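Local coordinates for actin-related protein 8 (Homo sapiens, PDB 4FO0) that binds ATP, serves as a subunit of the INO80 chromatin remodelling complex, contributes to nucleosome binding and is required for recruiting INO80 to sites of DNA damage, at residues Phe513-Ala516 / Gln517-Leu520; Gly581-Met584 / Leu585-Ala589; Ser493-Thr496 / Lys497-Met500; Cys563-Thr566 / Thr567-Leu570. All coordinates share one frame; numbering follows the deposited sequence.

The four contacts are local and all lie in the later part of this actin-family chain. Interaction 1 is the one at the nucleotide. Its F513 touches ATP, and the side chain of A516 lies about 8 Å from it. Interactions 2, 3 and 4 all lie away from the annotated sites. Interaction 3 is the start of helix 494-502, which leads into strand 503-507. Interaction 1 joins the loop after that strand to helix 516-527. Their centres are about 24 Å apart. Interactions 4 and 2 follow along the chain, with centres about 16 Å apart. They meet where R588 CG lies 3.4 Å from E569 O. Interaction 2 is about 41 Å from interaction 1, centre to centre.

Interaction 1 (Phe513-Ala516 / Gln517-Leu520); sequences FHKA and QEFL
K515 and E518 both turn CG away from their own carbonyl carbon, beside the backbone N, and both chains bend again at chi2. The second bend, -53° in K515 and 76° in E518, folds each chain toward the other. They cross obliquely. K515 CD comes 3.1 Å from E518 OE2, and K515 NZ makes a long salt bridge of 3.6 Å to the same oxygen. D323 also touches K515. CD lies over one face of the H514 ring, toward its rim. An alanine in place of K515 is likely to leave the E518 carboxylate without this charged mate and that ring face without its aliphatic neighbour.

F513 to A516 form a type II beta turn, closed by A516 N to F513 O at 3.0 Å. K515 is the N-cap of helix 516-527. Its O accepts from F519 N at 2.9 Å, and A516 O accepts from L520 N at 3.0 Å. The buried F519 ring meets that of F362, planes at about 60°. The turn joins F513, which touches ATP, to the helix. The helix dipole and the lysine probably favour the E518 carboxylate, although K515 O, 3.2 Å from E518 OE1, probably counts against this gain.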
loop_
_atom_site.group_PDB
_atom_site.type_symbol
_atom_site.label_atom_id
_atom_site.label_comp_id
_atom_site.label_asym_id
_atom_site.label_seq_id
_atom_site.Cartn_x
_atom_site.Cartn_y
_atom_site.Cartn_z
ATOM N N PHE A 513 12.531 0.880 0.884
ATOM C CA PHE A 513 13.840 0.339 0.545
ATOM C C PHE A 513 14.998 1.139 1.119
ATOM O O PHE A 513 14.936 2.356 1.259
ATOM C CB PHE A 513 14.008 0.274 -0.958
ATOM C CG PHE A 513 12.904 -0.427 -1.641
ATOM C CD1 PHE A 513 12.878 -1.804 -1.691
ATOM C CD2 PHE A 513 11.883 0.290 -2.239
ATOM C CE1 PHE A 513 11.852 -2.464 -2.333
ATOM C CE2 PHE A 513 10.861 -0.360 -2.884
ATOM C CZ PHE A 513 10.841 -1.746 -2.931
ATOM N N HIS A 514 16.068 0.428 1.424
ATOM C CA HIS A 514 17.286 1.029 1.920
ATOM C C HIS A 514 17.799 2.081 0.922
ATOM O O HIS A 514 17.890 1.817 -0.289
ATOM C CB HIS A 514 18.300 -0.092 2.169
ATOM C CG HIS A 514 19.591 0.372 2.755
ATOM N ND1 HIS A 514 20.765 0.407 2.030
ATOM C CD2 HIS A 514 19.901 0.807 3.999
ATOM C CE1 HIS A 514 21.741 0.850 2.803
ATOM N NE2 HIS A 514 21.243 1.103 4.001
ATOM N N LYS A 515 18.103 3.273 1.439
ATOM C CA LYS A 515 18.591 4.413 0.647
ATOM C C LYS A 515 17.514 5.080 -0.210
ATOM O O LYS A 515 17.812 5.899 -1.083
ATOM C CB LYS A 515 19.784 4.027 -0.237
ATOM C CG LYS A 515 21.040 3.696 0.538
ATOM C CD LYS A 515 21.387 4.808 1.495
ATOM C CE LYS A 515 22.774 4.608 2.112
ATOM N NZ LYS A 515 23.187 5.749 2.998
ATOM N N ALA A 516 16.259 4.746 0.037
ATOM C CA ALA A 516 15.213 5.284 -0.805
ATOM C C ALA A 516 15.174 6.819 -0.723
ATOM O O ALA A 516 15.069 7.501 -1.747
ATOM C CB ALA A 516 13.878 4.673 -0.446
ATOM N N GLN A 517 15.279 7.360 0.488
ATOM C CA GLN A 517 15.228 8.813 0.681
ATOM C C GLN A 517 16.257 9.574 -0.164
ATOM O O GLN A 517 15.904 10.462 -0.947
ATOM C CB GLN A 517 15.408 9.176 2.154
ATOM C CG GLN A 517 15.775 10.627 2.350
ATOM C CD GLN A 517 15.876 11.010 3.800
ATOM O OE1 GLN A 517 15.024 10.643 4.620
ATOM N NE2 GLN A 517 16.921 11.759 4.133
ATOM N N GLU A 518 17.527 9.224 0.027
ATOM C CA GLU A 518 18.634 9.741 -0.764
ATOM C C GLU A 518 18.380 9.546 -2.249
ATOM O O GLU A 518 18.458 10.497 -3.029
ATOM C CB GLU A 518 19.936 9.024 -0.385
ATOM C CG GLU A 518 20.216 8.952 1.126
ATOM C CD GLU A 518 19.375 7.895 1.870
ATOM O OE1 GLU A 518 18.171 7.739 1.570
ATOM O OE2 GLU A 518 19.923 7.218 2.769
ATOM N N PHE A 519 18.066 8.315 -2.639
ATOM C CA PHE A 519 17.918 7.996 -4.053
ATOM C C PHE A 519 16.953 8.944 -4.730
ATOM O O PHE A 519 17.214 9.472 -5.819
ATOM C CB PHE A 519 17.434 6.563 -4.236
ATOM C CG PHE A 519 17.152 6.206 -5.656
ATOM C CD1 PHE A 519 15.949 6.559 -6.248
ATOM C CD2 PHE A 519 18.088 5.523 -6.407
ATOM C CE1 PHE A 519 15.681 6.235 -7.564
ATOM C CE2 PHE A 519 17.822 5.180 -7.728
ATOM C CZ PHE A 519 16.621 5.537 -8.311
ATOM N N LEU A 520 15.829 9.156 -4.069
ATOM C CA LEU A 520 14.760 9.960 -4.629
ATOM C C LEU A 520 15.095 11.450 -4.577
ATOM O O LEU A 520 14.784 12.202 -5.501
ATOM C CB LEU A 520 13.464 9.676 -3.873
ATOM C CG LEU A 520 12.291 10.576 -4.232
ATOM C CD1 LEU A 520 11.854 10.358 -5.675
ATOM C CD2 LEU A 520 11.161 10.321 -3.267
#

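Interaction 2 (Gly581-Met584 / Leu585-Ala589); sequences GVRM and LRERA
R583 and E587 meet one turn apart on the short helix 583-588, close to the C-terminus of this actin fold. Along R583, CB lies 4.4 Å from R586 NH1. CG is anti to the backbone N (chi1 -164°), and the chain runs extended from there to NE. CG is 3.4 Å from E587 OE2, and CD is nearer. NE forms a salt bridge of 3.1 Å with E587 OE2. Beyond it, CZ is 3.3 Å and NH1 3.4 Å from the same E587 OE2, and NH2 lies farthest of these at 4.1 Å. That oxygen sits over one face of the guanidinium, with the carboxylate plane turned 66° from it. The attraction is therefore one of charge; no N-H points at the oxygen.

The helix itself is held by E587 N to R583 O at 2.9 Å, with R586 N to V582 O and R588 N to M584 O beside it. M584 and R588 run side by side, and both pack on I572 of strand 572-573. R588 NH1 is held beyond the helix by a salt bridge to E576 and a hydrogen bond to W571 O. M584 CE lies over one face of the R588 guanidinium, 3.8 Å from R588 NH2.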
loop_
_atom_site.group_PDB
_atom_site.type_symbol
_atom_site.label_atom_id
_atom_site.label_comp_id
_atom_site.label_asym_id
_atom_site.label_seq_id
_atom_site.Cartn_x
_atom_site.Cartn_y
_atom_site.Cartn_z
ATOM N N GLY A 581 -28.874 12.040 4.717
ATOM C CA GLY A 581 -27.835 11.291 4.037
ATOM C C GLY A 581 -26.736 12.146 3.421
ATOM O O GLY A 581 -26.184 13.055 4.057
ATOM N N VAL A 582 -26.432 11.836 2.163
ATOM C CA VAL A 582 -25.314 12.413 1.426
ATOM C C VAL A 582 -25.204 13.918 1.567
ATOM O O VAL A 582 -24.129 14.499 1.388
ATOM C CB VAL A 582 -25.459 12.104 -0.066
ATOM C CG1 VAL A 582 -24.158 12.416 -0.803
ATOM C CG2 VAL A 582 -25.885 10.653 -0.249
ATOM N N ARG A 583 -26.333 14.550 1.852
ATOM C CA ARG A 583 -26.366 15.987 2.038
ATOM C C ARG A 583 -25.368 16.399 3.126
ATOM O O ARG A 583 -24.809 17.492 3.088
ATOM C CB ARG A 583 -27.780 16.411 2.420
ATOM C CG ARG A 583 -28.059 17.891 2.281
ATOM C CD ARG A 583 -29.110 18.300 3.294
ATOM N NE ARG A 583 -29.787 19.541 2.935
ATOM C CZ ARG A 583 -30.515 20.258 3.785
ATOM N NH1 ARG A 583 -30.641 19.858 5.044
ATOM N NH2 ARG A 583 -31.106 21.378 3.382
ATOM N N MET A 584 -25.133 15.508 4.086
ATOM C CA MET A 584 -24.264 15.824 5.212
ATOM C C MET A 584 -22.831 16.006 4.760
ATOM O O MET A 584 -22.147 16.938 5.177
ATOM C CB MET A 584 -24.339 14.729 6.266
ATOM C CG MET A 584 -25.758 14.421 6.715
ATOM S SD MET A 584 -26.462 15.771 7.681
ATOM C CE MET A 584 -25.258 17.074 7.426
ATOM N N LEU A 585 -22.388 15.112 3.890
ATOM C CA LEU A 585 -21.042 15.176 3.342
ATOM C C LEU A 585 -20.845 16.453 2.540
ATOM O O LEU A 585 -19.832 17.135 2.691
ATOM C CB LEU A 585 -20.761 13.935 2.493
ATOM C CG LEU A 585 -20.808 12.665 3.351
ATOM C CD1 LEU A 585 -21.013 11.422 2.521
ATOM C CD2 LEU A 585 -19.551 12.542 4.203
ATOM N N ARG A 586 -21.814 16.785 1.693
ATOM C CA ARG A 586 -21.727 18.029 0.939
ATOM C C ARG A 586 -21.628 19.230 1.870
ATOM O O ARG A 586 -20.819 20.130 1.648
ATOM C CB ARG A 586 -22.897 18.180 -0.034
ATOM C CG ARG A 586 -22.652 17.457 -1.347
ATOM C CD ARG A 586 -23.682 17.803 -2.394
ATOM N NE ARG A 586 -25.020 17.363 -2.011
ATOM C CZ ARG A 586 -25.511 16.150 -2.249
ATOM N NH1 ARG A 586 -26.747 15.854 -1.863
ATOM N NH2 ARG A 586 -24.771 15.233 -2.870
ATOM N N GLU A 587 -22.438 19.236 2.922
ATOM C CA GLU A 587 -22.421 20.348 3.863
ATOM C C GLU A 587 -21.163 20.354 4.713
ATOM O O GLU A 587 -20.494 21.372 4.836
ATOM C CB GLU A 587 -23.639 20.306 4.787
ATOM C CG GLU A 587 -24.969 20.638 4.124
ATOM C CD GLU A 587 -26.151 20.414 5.061
ATOM O OE1 GLU A 587 -25.938 20.374 6.294
ATOM O OE2 GLU A 587 -27.291 20.266 4.566
ATOM N N ARG A 588 -20.833 19.201 5.277
ATOM C CA ARG A 588 -19.986 19.174 6.460
ATOM C C ARG A 588 -18.632 18.483 6.314
ATOM O O ARG A 588 -17.942 18.244 7.307
ATOM C CB ARG A 588 -20.769 18.536 7.608
ATOM C CG ARG A 588 -20.223 18.852 8.966
ATOM C CD ARG A 588 -21.037 18.172 10.015
ATOM N NE ARG A 588 -22.410 18.659 10.042
ATOM C CZ ARG A 588 -23.347 18.144 10.827
ATOM N NH1 ARG A 588 -23.046 17.136 11.636
ATOM N NH2 ARG A 588 -24.580 18.623 10.804
ATOM N N ALA A 589 -18.240 18.162 5.092
ATOM C CA ALA A 589 -16.946 17.527 4.894
ATOM C C ALA A 589 -15.800 18.539 4.955
ATOM O O ALA A 589 -15.875 19.612 4.356
ATOM C CB ALA A 589 -16.919 16.752 3.585
#

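Interaction 3 (Ser493-Thr496 / Lys497-Met500); sequences SDDT and KKKM
T496 and M500 are joined at the start of helix 494-502 by a backbone hydrogen bond, M500 N to T496 O, of 2.9 Å. K498 N bonds to D494 O at 3.0 Å, and K499 N bonds to D495 O in the same way. The N-cap is S493. Its OG accepts a nearly straight bond from T496 N at 2.9 Å, with an N-H...O angle of 177°. D495 N gives it a second bond, a weak one.

D495 and K498 form a long salt bridge along the outer side of the helix, with D495 OD1 3.5 Å from K498 NZ. The two side chains run side by side and point the same way. K498 CE is as close to OD1 as NZ is, so the lysine lies alongside the carboxylate oxygen. The bend of K498 at chi3 (-63°) carries CE and NZ to it. A methionine in place of K498 would probably leave the D495 carboxylate without its charged mate.

K497 runs extended along the helix start, and its CG lies 3.4 Å from S493 O. Its amine goes on to a salt bridge with D489. T496 OG1 and K499 NZ both reach E264, by a hydrogen bond and a salt bridge. The other branch of T496, CG2, packs against M500 CE at 3.6 Å, on the buried side, where C491 touches both side chains.

A methyl contact and a charged network at E264 thus both meet T496. The carboxylates of D494 and D495 probably gain from the positive end of the helix, and K498 probably offsets part of the D495 charge.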
loop_
_atom_site.group_PDB
_atom_site.type_symbol
_atom_site.label_atom_id
_atom_site.label_comp_id
_atom_site.label_asym_id
_atom_site.label_seq_id
_atom_site.Cartn_x
_atom_site.Cartn_y
_atom_site.Cartn_z
ATOM N N SER A 493 0.438 29.023 -7.415
ATOM C CA SER A 493 1.307 30.045 -6.839
ATOM C C SER A 493 2.736 29.588 -6.989
ATOM O O SER A 493 2.966 28.408 -7.202
ATOM C CB SER A 493 0.975 30.274 -5.369
ATOM O OG SER A 493 2.157 30.375 -4.601
ATOM N N ASP A 494 3.712 30.483 -6.884
ATOM C CA ASP A 494 5.073 29.968 -6.943
ATOM C C ASP A 494 5.651 29.843 -5.551
ATOM O O ASP A 494 6.660 29.166 -5.342
ATOM C CB ASP A 494 5.963 30.857 -7.808
ATOM C CG ASP A 494 5.693 30.680 -9.280
ATOM O OD1 ASP A 494 4.544 30.332 -9.643
ATOM O OD2 ASP A 494 6.634 30.879 -10.075
ATOM N N ASP A 495 5.013 30.507 -4.595
ATOM C CA ASP A 495 5.421 30.373 -3.209
ATOM C C ASP A 495 5.024 28.997 -2.719
ATOM O O ASP A 495 5.771 28.353 -1.983
ATOM C CB ASP A 495 4.811 31.471 -2.339
ATOM C CG ASP A 495 5.752 32.648 -2.157
ATOM O OD1 ASP A 495 6.647 32.561 -1.287
ATOM O OD2 ASP A 495 5.612 33.651 -2.890
ATOM N N THR A 496 3.846 28.547 -3.142
ATOM C CA THR A 496 3.426 27.185 -2.879
ATOM C C THR A 496 4.504 26.238 -3.401
ATOM O O THR A 496 5.034 25.422 -2.638
ATOM C CB THR A 496 2.080 26.859 -3.545
ATOM O OG1 THR A 496 1.038 27.624 -2.931
ATOM C CG2 THR A 496 1.756 25.390 -3.387
ATOM N N LYS A 497 4.849 26.361 -4.686
ATOM C CA LYS A 497 5.846 25.474 -5.284
ATOM C C LYS A 497 7.155 25.477 -4.513
ATOM O O LYS A 497 7.751 24.427 -4.288
ATOM C CB LYS A 497 6.113 25.822 -6.740
ATOM C CG LYS A 497 4.932 25.616 -7.642
ATOM C CD LYS A 497 5.298 25.950 -9.079
ATOM C CE LYS A 497 4.059 26.021 -9.945
ATOM N NZ LYS A 497 4.366 25.818 -11.382
ATOM N N LYS A 498 7.622 26.652 -4.116
ATOM C CA LYS A 498 8.839 26.694 -3.327
ATOM C C LYS A 498 8.668 25.750 -2.145
ATOM O O LYS A 498 9.531 24.909 -1.871
ATOM C CB LYS A 498 9.153 28.114 -2.849
ATOM C CG LYS A 498 10.022 28.914 -3.808
ATOM C CD LYS A 498 10.616 30.154 -3.132
ATOM C CE LYS A 498 9.530 31.136 -2.691
ATOM N NZ LYS A 498 10.069 32.287 -1.900
ATOM N N LYS A 499 7.534 25.876 -1.462
ATOM C CA LYS A 499 7.264 25.064 -0.282
ATOM C C LYS A 499 7.230 23.573 -0.598
ATOM O O LYS A 499 7.771 22.768 0.153
ATOM C CB LYS A 499 5.967 25.512 0.391
ATOM C CG LYS A 499 6.046 26.931 0.956
ATOM C CD LYS A 499 4.958 27.220 1.983
ATOM C CE LYS A 499 3.583 27.363 1.340
ATOM N NZ LYS A 499 2.502 27.428 2.373
ATOM N N MET A 500 6.611 23.220 -1.723
ATOM C CA MET A 500 6.485 21.826 -2.146
ATOM C C MET A 500 7.807 21.171 -2.542
ATOM O O MET A 500 8.103 20.066 -2.083
ATOM C CB MET A 500 5.483 21.694 -3.295
ATOM C CG MET A 500 4.079 22.204 -2.962
ATOM S SD MET A 500 3.484 21.614 -1.366
ATOM C CE MET A 500 1.962 22.525 -1.164
#

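Interaction 4 (Cys563-Thr566 / Thr567-Leu570); sequences CLDT and TQEL
The loop between helix 553-563 and strand 572-573 is built here from successive tight turns, and L564 meets T567 across the first of them. T567 N bonds to L564 O at 3.2 Å, with the donor above the carbonyl plane. The next turn repeats this with Q568 N and D565 O at 3.3 Å, again with the donor above the plane. A third closes further on, where L570 N bonds to T567 O at 2.9 Å. Each bond joins a residue to the third one before it.

T567 is the buried member of the contact. Its OG1 is anti to the carbonyl carbon (chi1 -63°), which turns it back toward L564. There OG1 lies 3.4 Å from L564 CB. Its hydrogen bond goes to L561 O in the helix before, so this hydroxyl ties the loop to the helix end.

D565 and Q568 meet on the exposed side, where the extended Q568 chain passes across D565. Q568 CG first passes D565 O at 3.3 Å. Q568 NE2 then ends 2.9 Å from D565 OD1, but the angle is poor for a hydrogen bond. The amide and carboxylate planes stand 78° apart. E569 OE1 comes 3.4 Å from both D565 O and T566 O.

The side-chain polar groups on the exposed side thus add little directed bonding across the contact. The two backbone bonds across it are poorly directed and probably contribute only modestly, while the T567 hydroxyl fixes the loop to the helix. A carboxylate at E569 would have no proton to give the D565 and T566 carbonyls, so this approach is probably not attractive.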
loop_
_atom_site.group_PDB
_atom_site.type_symbol
_atom_site.label_atom_id
_atom_site.label_comp_id
_atom_site.label_asym_id
_atom_site.label_seq_id
_atom_site.Cartn_x
_atom_site.Cartn_y
_atom_site.Cartn_z
ATOM N N CYS A 563 -8.280 14.802 18.106
ATOM C CA CYS A 563 -7.966 15.760 19.156
ATOM C C CYS A 563 -8.157 17.212 18.717
ATOM O O CYS A 563 -8.252 18.101 19.555
ATOM C CB CYS A 563 -6.515 15.572 19.615
ATOM S SG CYS A 563 -6.083 13.908 20.211
ATOM N N LEU A 564 -8.196 17.459 17.412
ATOM C CA LEU A 564 -8.258 18.838 16.912
ATOM C C LEU A 564 -9.558 19.562 17.256
ATOM O O LEU A 564 -10.645 18.982 17.282
ATOM C CB LEU A 564 -8.012 18.915 15.404
ATOM C CG LEU A 564 -6.696 18.415 14.806
ATOM C CD1 LEU A 564 -6.661 18.749 13.319
ATOM C CD2 LEU A 564 -5.475 18.988 15.522
ATOM N N ASP A 565 -9.414 20.851 17.515
ATOM C CA ASP A 565 -10.506 21.696 17.944
ATOM C C ASP A 565 -11.521 21.896 16.821
ATOM O O ASP A 565 -12.733 21.824 17.046
ATOM C CB ASP A 565 -9.936 23.041 18.400
ATOM C CG ASP A 565 -10.949 23.885 19.143
ATOM O OD1 ASP A 565 -11.627 23.342 20.047
ATOM O OD2 ASP A 565 -11.064 25.091 18.816
ATOM N N THR A 566 -11.021 22.150 15.616
ATOM C CA THR A 566 -11.867 22.305 14.428
ATOM C C THR A 566 -12.677 21.048 14.116
ATOM O O THR A 566 -13.653 21.090 13.357
ATOM C CB THR A 566 -11.010 22.606 13.209
ATOM O OG1 THR A 566 -9.915 21.680 13.175
ATOM C CG2 THR A 566 -10.460 24.026 13.288
ATOM N N THR A 567 -12.267 19.932 14.707
ATOM C CA THR A 567 -12.912 18.650 14.462
ATOM C C THR A 567 -14.309 18.520 15.088
ATOM O O THR A 567 -15.146 17.771 14.596
ATOM C CB THR A 567 -12.000 17.487 14.912
ATOM O OG1 THR A 567 -10.799 17.502 14.131
ATOM C CG2 THR A 567 -12.691 16.147 14.729
ATOM N N GLN A 568 -14.568 19.253 16.162
ATOM C CA GLN A 568 -15.868 19.183 16.815
ATOM C C GLN A 568 -17.000 19.412 15.819
ATOM O O GLN A 568 -18.075 18.823 15.935
ATOM C CB GLN A 568 -15.941 20.200 17.944
ATOM C CG GLN A 568 -14.795 20.065 18.930
ATOM C CD GLN A 568 -14.857 21.085 20.052
ATOM O OE1 GLN A 568 -15.934 21.554 20.430
ATOM N NE2 GLN A 568 -13.695 21.437 20.590
ATOM N N GLU A 569 -16.742 20.249 14.823
ATOM C CA GLU A 569 -17.767 20.608 13.853
ATOM C C GLU A 569 -17.847 19.665 12.647
ATOM O O GLU A 569 -18.670 19.864 11.757
ATOM C CB GLU A 569 -17.535 22.037 13.366
ATOM C CG GLU A 569 -17.541 23.080 14.471
ATOM C CD GLU A 569 -16.191 23.775 14.622
ATOM O OE1 GLU A 569 -15.330 23.265 15.380
ATOM O OE2 GLU A 569 -15.990 24.831 13.977
ATOM N N LEU A 570 -17.000 18.641 12.607
ATOM C CA LEU A 570 -16.973 17.752 11.450
ATOM C C LEU A 570 -17.885 16.542 11.601
ATOM O O LEU A 570 -18.382 16.024 10.611
ATOM C CB LEU A 570 -15.546 17.295 11.141
ATOM C CG LEU A 570 -14.534 18.398 10.804
ATOM C CD1 LEU A 570 -13.146 17.821 10.526
ATOM C CD2 LEU A 570 -15.008 19.234 9.631
#